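PDB 1IAP: guanine nucleotide exchange factor p115rhogef from Homo sapiens, which is a guanine nucleotide exchange factor for Rho, with an N-terminal RGS-like domain that probably binds heterotrimeric G protein alpha subunits and stimulates their GTPase activity. Local coordinates for residues M19-P31 against Q112-P126. Numbering follows the deposited sequence.
Sequences MALLQHVALQFEP and QLEDFRSKRLMGMTP
His24 faces Asp115 and Phe116 where the helical residues 19-28 and 112-121 pass almost perpendicularly, their directions 106° apart and their axes 10.5 Å apart at closest approach. At this steep crossing the imidazole of His24 is held by several groups at once. The His24 ring reaches across to helix 106-121 because chi1 (-180°) sets CG opposite the backbone N, and its NE2 donates a hydrogen bond of 2.9 Å to Asp115 OD1. The bond is fairly straight at the hydrogen (158°), lies close to the imidazole plane and arrives on the anti side of the carboxylate. Lys119 NZ takes the syn lone pair of Asp115 OD1 in a 3.3 Å salt bridge, so that oxygen is gripped by two donors. Phe116 turns its edge to the imidazole face in a T-shaped pair, and Leu21 CD1 packs on Phe116 CD1 at 3.8 Å. Replacing His24 by alanine would probably leave Asp115 with Lys119 but no imidazole donor, and open a gap beside Phe116. Within this all-helical RGS-like domain, the contact joins helix 15-28 to helix 106-121 and the turn after it, while Leu34 of helix 32-43 touches Leu21 and Val25. Beyond the Schellman motif at Gly123, the chain returns to place Pro126 against Ala20 and Gln23. At the other end, Gln112 CG sits over the Phe29 ring in a CH-pi contact, 3.9 Å from its centroid, and a water donates to both Gln112 OE1 and Glu30 O.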
loop_
_atom_site.group_PDB
_atom_site.type_symbol
_atom_site.label_atom_id
_atom_site.label_comp_id
_atom_site.label_asym_id
_atom_site.label_seq_id
_atom_site.Cartn_x
_atom_site.Cartn_y
_atom_site.Cartn_z
ATOM N N MET A 19 7.007 4.175 3.391
ATOM C CA MET A 19 6.341 4.986 4.412
ATOM C C MET A 19 6.313 6.472 4.030
ATOM O O MET A 19 5.322 7.154 4.273
ATOM C CB MET A 19 7.005 4.826 5.788
ATOM C CG MET A 19 6.564 3.589 6.574
ATOM S SD MET A 19 4.759 3.475 6.756
ATOM C CE MET A 19 4.361 5.085 7.434
ATOM N N ALA A 20 7.410 6.979 3.470
ATOM C CA ALA A 20 7.479 8.382 3.063
ATOM C C ALA A 20 6.453 8.624 1.957
ATOM O O ALA A 20 5.702 9.600 1.992
ATOM C CB ALA A 20 8.899 8.735 2.572
ATOM N N LEU A 21 6.399 7.700 1.003
ATOM C CA LEU A 21 5.460 7.791 -0.110
ATOM C C LEU A 21 4.029 7.744 0.417
ATOM O O LEU A 21 3.183 8.531 -0.005
ATOM C CB LEU A 21 5.691 6.641 -1.096
ATOM C CG LEU A 21 4.671 6.459 -2.223
ATOM C CD1 LEU A 21 4.688 7.668 -3.153
ATOM C CD2 LEU A 21 4.986 5.182 -2.997
ATOM N N LEU A 22 3.771 6.823 1.346
ATOM C CA LEU A 22 2.451 6.666 1.935
ATOM C C LEU A 22 1.999 7.939 2.631
ATOM O O LEU A 22 0.858 8.360 2.462
ATOM C CB LEU A 22 2.437 5.498 2.934
ATOM C CG LEU A 22 1.794 4.145 2.594
ATOM C CD1 LEU A 22 1.122 4.133 1.236
ATOM C CD2 LEU A 22 2.825 3.048 2.692
ATOM N N GLN A 23 2.882 8.542 3.428
ATOM C CA GLN A 23 2.521 9.773 4.126
ATOM C C GLN A 23 2.177 10.870 3.132
ATOM O O GLN A 23 1.226 11.621 3.336
ATOM C CB GLN A 23 3.635 10.246 5.060
ATOM C CG GLN A 23 3.282 11.561 5.759
ATOM C CD GLN A 23 4.251 11.941 6.848
ATOM O OE1 GLN A 23 4.557 13.121 7.043
ATOM N NE2 GLN A 23 4.723 10.949 7.587
ATOM N N HIS A 24 2.947 10.947 2.051
ATOM C CA HIS A 24 2.715 11.941 1.009
ATOM C C HIS A 24 1.322 11.727 0.410
ATOM O O HIS A 24 0.477 12.615 0.459
ATOM C CB HIS A 24 3.787 11.811 -0.081
ATOM C CG HIS A 24 3.640 12.796 -1.202
ATOM N ND1 HIS A 24 3.888 14.142 -1.049
ATOM C CD2 HIS A 24 3.288 12.624 -2.498
ATOM C CE1 HIS A 24 3.698 14.758 -2.203
ATOM N NE2 HIS A 24 3.335 13.859 -3.099
ATOM N N VAL A 25 1.089 10.527 -0.119
ATOM C CA VAL A 25 -0.190 10.166 -0.731
ATOM C C VAL A 25 -1.386 10.334 0.217
ATOM O O VAL A 25 -2.393 10.943 -0.152
ATOM C CB VAL A 25 -0.139 8.719 -1.297
ATOM C CG1 VAL A 25 -1.515 8.275 -1.769
ATOM C CG2 VAL A 25 0.858 8.649 -2.441
ATOM N N ALA A 26 -1.258 9.837 1.446
ATOM C CA ALA A 26 -2.336 9.943 2.429
ATOM C C ALA A 26 -2.751 11.394 2.704
ATOM O O ALA A 26 -3.898 11.658 3.063
ATOM C CB ALA A 26 -1.935 9.262 3.730
ATOM N N LEU A 27 -1.821 12.328 2.538
ATOM C CA LEU A 27 -2.108 13.737 2.770
ATOM C C LEU A 27 -2.376 14.553 1.508
ATOM O O LEU A 27 -2.937 15.641 1.590
ATOM C CB LEU A 27 -0.967 14.393 3.556
ATOM C CG LEU A 27 -1.023 14.429 5.086
ATOM C CD1 LEU A 27 -1.127 13.036 5.684
ATOM C CD2 LEU A 27 0.225 15.132 5.594
ATOM N N GLN A 28 -2.005 14.025 0.343
ATOM C CA GLN A 28 -2.187 14.759 -0.910
ATOM C C GLN A 28 -3.163 14.158 -1.928
ATOM O O GLN A 28 -3.621 14.860 -2.829
ATOM C CB GLN A 28 -0.828 14.962 -1.589
ATOM C CG GLN A 28 0.217 15.679 -0.738
ATOM C CD GLN A 28 -0.101 17.143 -0.537
ATOM O OE1 GLN A 28 -0.005 17.941 -1.469
ATOM N NE2 GLN A 28 -0.483 17.506 0.681
ATOM N N PHE A 29 -3.463 12.866 -1.802
ATOM C CA PHE A 29 -4.362 12.182 -2.736
ATOM C C PHE A 29 -5.244 11.181 -2.001
ATOM O O PHE A 29 -5.240 11.114 -0.768
ATOM C CB PHE A 29 -3.554 11.380 -3.776
ATOM C CG PHE A 29 -2.521 12.179 -4.517
ATOM C CD1 PHE A 29 -1.202 12.221 -4.068
ATOM C CD2 PHE A 29 -2.852 12.853 -5.688
ATOM C CE1 PHE A 29 -0.229 12.926 -4.775
ATOM C CE2 PHE A 29 -1.885 13.561 -6.403
ATOM C CZ PHE A 29 -0.573 13.596 -5.947
ATOM N N GLU A 30 -6.021 10.424 -2.777
ATOM C CA GLU A 30 -6.869 9.376 -2.228
ATOM C C GLU A 30 -5.934 8.179 -2.090
ATOM O O GLU A 30 -5.340 7.730 -3.068
ATOM C CB GLU A 30 -8.033 9.048 -3.168
ATOM C CG GLU A 30 -9.223 9.987 -3.042
ATOM C CD GLU A 30 -9.882 9.920 -1.672
ATOM O OE1 GLU A 30 -9.555 10.759 -0.802
ATOM O OE2 GLU A 30 -10.736 9.033 -1.467
ATOM N N PRO A 31 -5.753 7.684 -0.857
ATOM C CA PRO A 31 -4.889 6.549 -0.525
ATOM C C PRO A 31 -5.339 5.180 -1.030
ATOM O O PRO A 31 -4.521 4.264 -1.140
ATOM C CB PRO A 31 -4.867 6.591 1.002
ATOM C CG PRO A 31 -6.245 7.047 1.327
ATOM C CD PRO A 31 -6.452 8.175 0.344
ATOM N N GLN A 112 0.764 9.430 -8.944
ATOM C CA GLN A 112 1.138 9.747 -7.577
ATOM C C GLN A 112 2.639 9.550 -7.358
ATOM O O GLN A 112 3.271 10.331 -6.653
ATOM C CB GLN A 112 0.315 8.905 -6.604
ATOM C CG GLN A 112 -1.166 9.258 -6.635
ATOM C CD GLN A 112 -2.032 8.234 -5.930
ATOM O OE1 GLN A 112 -1.557 7.457 -5.100
ATOM N NE2 GLN A 112 -3.317 8.220 -6.268
ATOM N N LEU A 113 3.212 8.514 -7.967
ATOM C CA LEU A 113 4.654 8.267 -7.849
ATOM C C LEU A 113 5.397 9.397 -8.558
ATOM O O LEU A 113 6.408 9.899 -8.066
ATOM C CB LEU A 113 5.034 6.931 -8.477
ATOM C CG LEU A 113 4.855 5.686 -7.609
ATOM C CD1 LEU A 113 5.058 4.434 -8.449
ATOM C CD2 LEU A 113 5.845 5.731 -6.457
ATOM N N GLU A 114 4.866 9.799 -9.710
ATOM C CA GLU A 114 5.441 10.888 -10.494
ATOM C C GLU A 114 5.458 12.154 -9.646
ATOM O O GLU A 114 6.489 12.815 -9.532
ATOM C CB GLU A 114 4.606 11.116 -11.757
ATOM C CG GLU A 114 5.046 12.285 -12.630
ATOM C CD GLU A 114 4.140 12.489 -13.843
ATOM O OE1 GLU A 114 3.230 11.659 -14.075
ATOM O OE2 GLU A 114 4.339 13.488 -14.571
ATOM N N ASP A 115 4.318 12.465 -9.028
ATOM C CA ASP A 115 4.199 13.649 -8.186
ATOM C C ASP A 115 5.177 13.595 -7.019
ATOM O O ASP A 115 5.793 14.599 -6.676
ATOM C CB ASP A 115 2.772 13.815 -7.659
ATOM C CG ASP A 115 2.589 15.107 -6.881
ATOM O OD1 ASP A 115 2.490 15.054 -5.634
ATOM O OD2 ASP A 115 2.570 16.185 -7.516
ATOM N N PHE A 116 5.315 12.423 -6.408
ATOM C CA PHE A 116 6.239 12.266 -5.296
ATOM C C PHE A 116 7.672 12.570 -5.749
ATOM O O PHE A 116 8.393 13.314 -5.085
ATOM C CB PHE A 116 6.178 10.846 -4.712
ATOM C CG PHE A 116 7.071 10.656 -3.511
ATOM C CD1 PHE A 116 6.580 10.862 -2.224
ATOM C CD2 PHE A 116 8.421 10.343 -3.672
ATOM C CE1 PHE A 116 7.424 10.763 -1.100
ATOM C CE2 PHE A 116 9.274 10.241 -2.563
ATOM C CZ PHE A 116 8.771 10.455 -1.273
ATOM N N ARG A 117 8.077 12.001 -6.880
ATOM C CA ARG A 117 9.431 12.225 -7.393
ATOM C C ARG A 117 9.731 13.698 -7.668
ATOM O O ARG A 117 10.820 14.183 -7.353
ATOM C CB ARG A 117 9.681 11.397 -8.651
ATOM C CG ARG A 117 9.675 9.905 -8.411
ATOM C CD ARG A 117 10.256 9.151 -9.598
ATOM N NE ARG A 117 9.506 9.381 -10.830
ATOM C CZ ARG A 117 8.518 8.607 -11.268
ATOM N NH1 ARG A 117 8.141 7.537 -10.575
ATOM N NH2 ARG A 117 7.905 8.901 -12.405
ATOM N N SER A 118 8.761 14.409 -8.240
ATOM C CA SER A 118 8.935 15.829 -8.542
ATOM C C SER A 118 9.028 16.659 -7.266
ATOM O O SER A 118 9.929 17.484 -7.122
ATOM C CB SER A 118 7.788 16.344 -9.412
ATOM O OG SER A 118 7.839 15.762 -10.699
ATOM N N LYS A 119 8.110 16.415 -6.334
ATOM C CA LYS A 119 8.089 17.142 -5.069
ATOM C C LYS A 119 9.355 16.861 -4.259
ATOM O O LYS A 119 9.884 17.751 -3.594
ATOM C CB LYS A 119 6.851 16.760 -4.252
ATOM C CG LYS A 119 5.520 17.096 -4.911
ATOM C CD LYS A 119 5.223 18.590 -4.893
ATOM C CE LYS A 119 3.850 18.891 -5.489
ATOM N NZ LYS A 119 2.750 18.191 -4.762
ATOM N N ARG A 120 9.860 15.634 -4.359
ATOM C CA ARG A 120 11.066 15.231 -3.626
ATOM C C ARG A 120 12.289 16.035 -4.060
ATOM O O ARG A 120 13.134 16.401 -3.233
ATOM C CB ARG A 120 11.340 13.739 -3.822
ATOM C CG ARG A 120 12.474 13.219 -2.958
ATOM C CD ARG A 120 12.802 11.766 -3.260
ATOM N NE ARG A 120 13.799 11.275 -2.315
ATOM C CZ ARG A 120 14.660 10.293 -2.554
ATOM N NH1 ARG A 120 14.661 9.669 -3.725
ATOM N NH2 ARG A 120 15.533 9.950 -1.618
ATOM N N LEU A 121 12.384 16.295 -5.361
ATOM C CA LEU A 121 13.494 17.067 -5.911
ATOM C C LEU A 121 13.475 18.494 -5.369
ATOM O O LEU A 121 14.521 19.121 -5.212
ATOM C CB LEU A 121 13.416 17.094 -7.439
ATOM C CG LEU A 121 13.570 15.744 -8.139
ATOM C CD1 LEU A 121 13.315 15.904 -9.632
ATOM C CD2 LEU A 121 14.962 15.181 -7.878
ATOM N N MET A 122 12.279 18.982 -5.058
ATOM C CA MET A 122 12.095 20.328 -4.532
ATOM C C MET A 122 12.123 20.372 -3.004
ATOM O O MET A 122 11.944 21.436 -2.409
ATOM C CB MET A 122 10.764 20.905 -5.027
ATOM C CG MET A 122 10.629 20.980 -6.538
ATOM S SD MET A 122 9.088 21.778 -7.044
ATOM C CE MET A 122 8.001 20.373 -7.185
ATOM N N GLY A 123 12.332 19.216 -2.377
ATOM C CA GLY A 123 12.365 19.141 -0.924
ATOM C C GLY A 123 10.973 19.239 -0.324
ATOM O O GLY A 123 10.803 19.645 0.827
ATOM N N MET A 124 9.973 18.851 -1.106
ATOM C CA MET A 124 8.588 18.916 -0.661
ATOM C C MET A 124 7.978 17.572 -0.264
ATOM O O MET A 124 6.764 17.396 -0.315
ATOM C CB MET A 124 7.732 19.626 -1.716
ATOM C CG MET A 124 8.073 21.102 -1.865
ATOM S SD MET A 124 7.306 21.881 -3.300
ATOM C CE MET A 124 5.684 22.283 -2.639
ATOM N N THR A 125 8.826 16.625 0.137
ATOM C CA THR A 125 8.350 15.318 0.579
ATOM C C THR A 125 8.875 15.035 1.981
ATOM O O THR A 125 9.986 15.443 2.337
ATOM C CB THR A 125 8.756 14.176 -0.379
ATOM O OG1 THR A 125 10.173 14.190 -0.584
ATOM C CG2 THR A 125 8.031 14.329 -1.715
ATOM N N PRO A 126 8.067 14.352 2.802
ATOM C CA PRO A 126 8.430 14.016 4.180
ATOM C C PRO A 126 9.529 12.983 4.351
ATOM O O PRO A 126 9.770 12.147 3.476
ATOM C CB PRO A 126 7.108 13.506 4.757
ATOM C CG PRO A 126 6.457 12.852 3.564
ATOM C CD PRO A 126 6.700 13.886 2.493
HETATM O O HOH W 1 -3.472 5.978 -3.890
#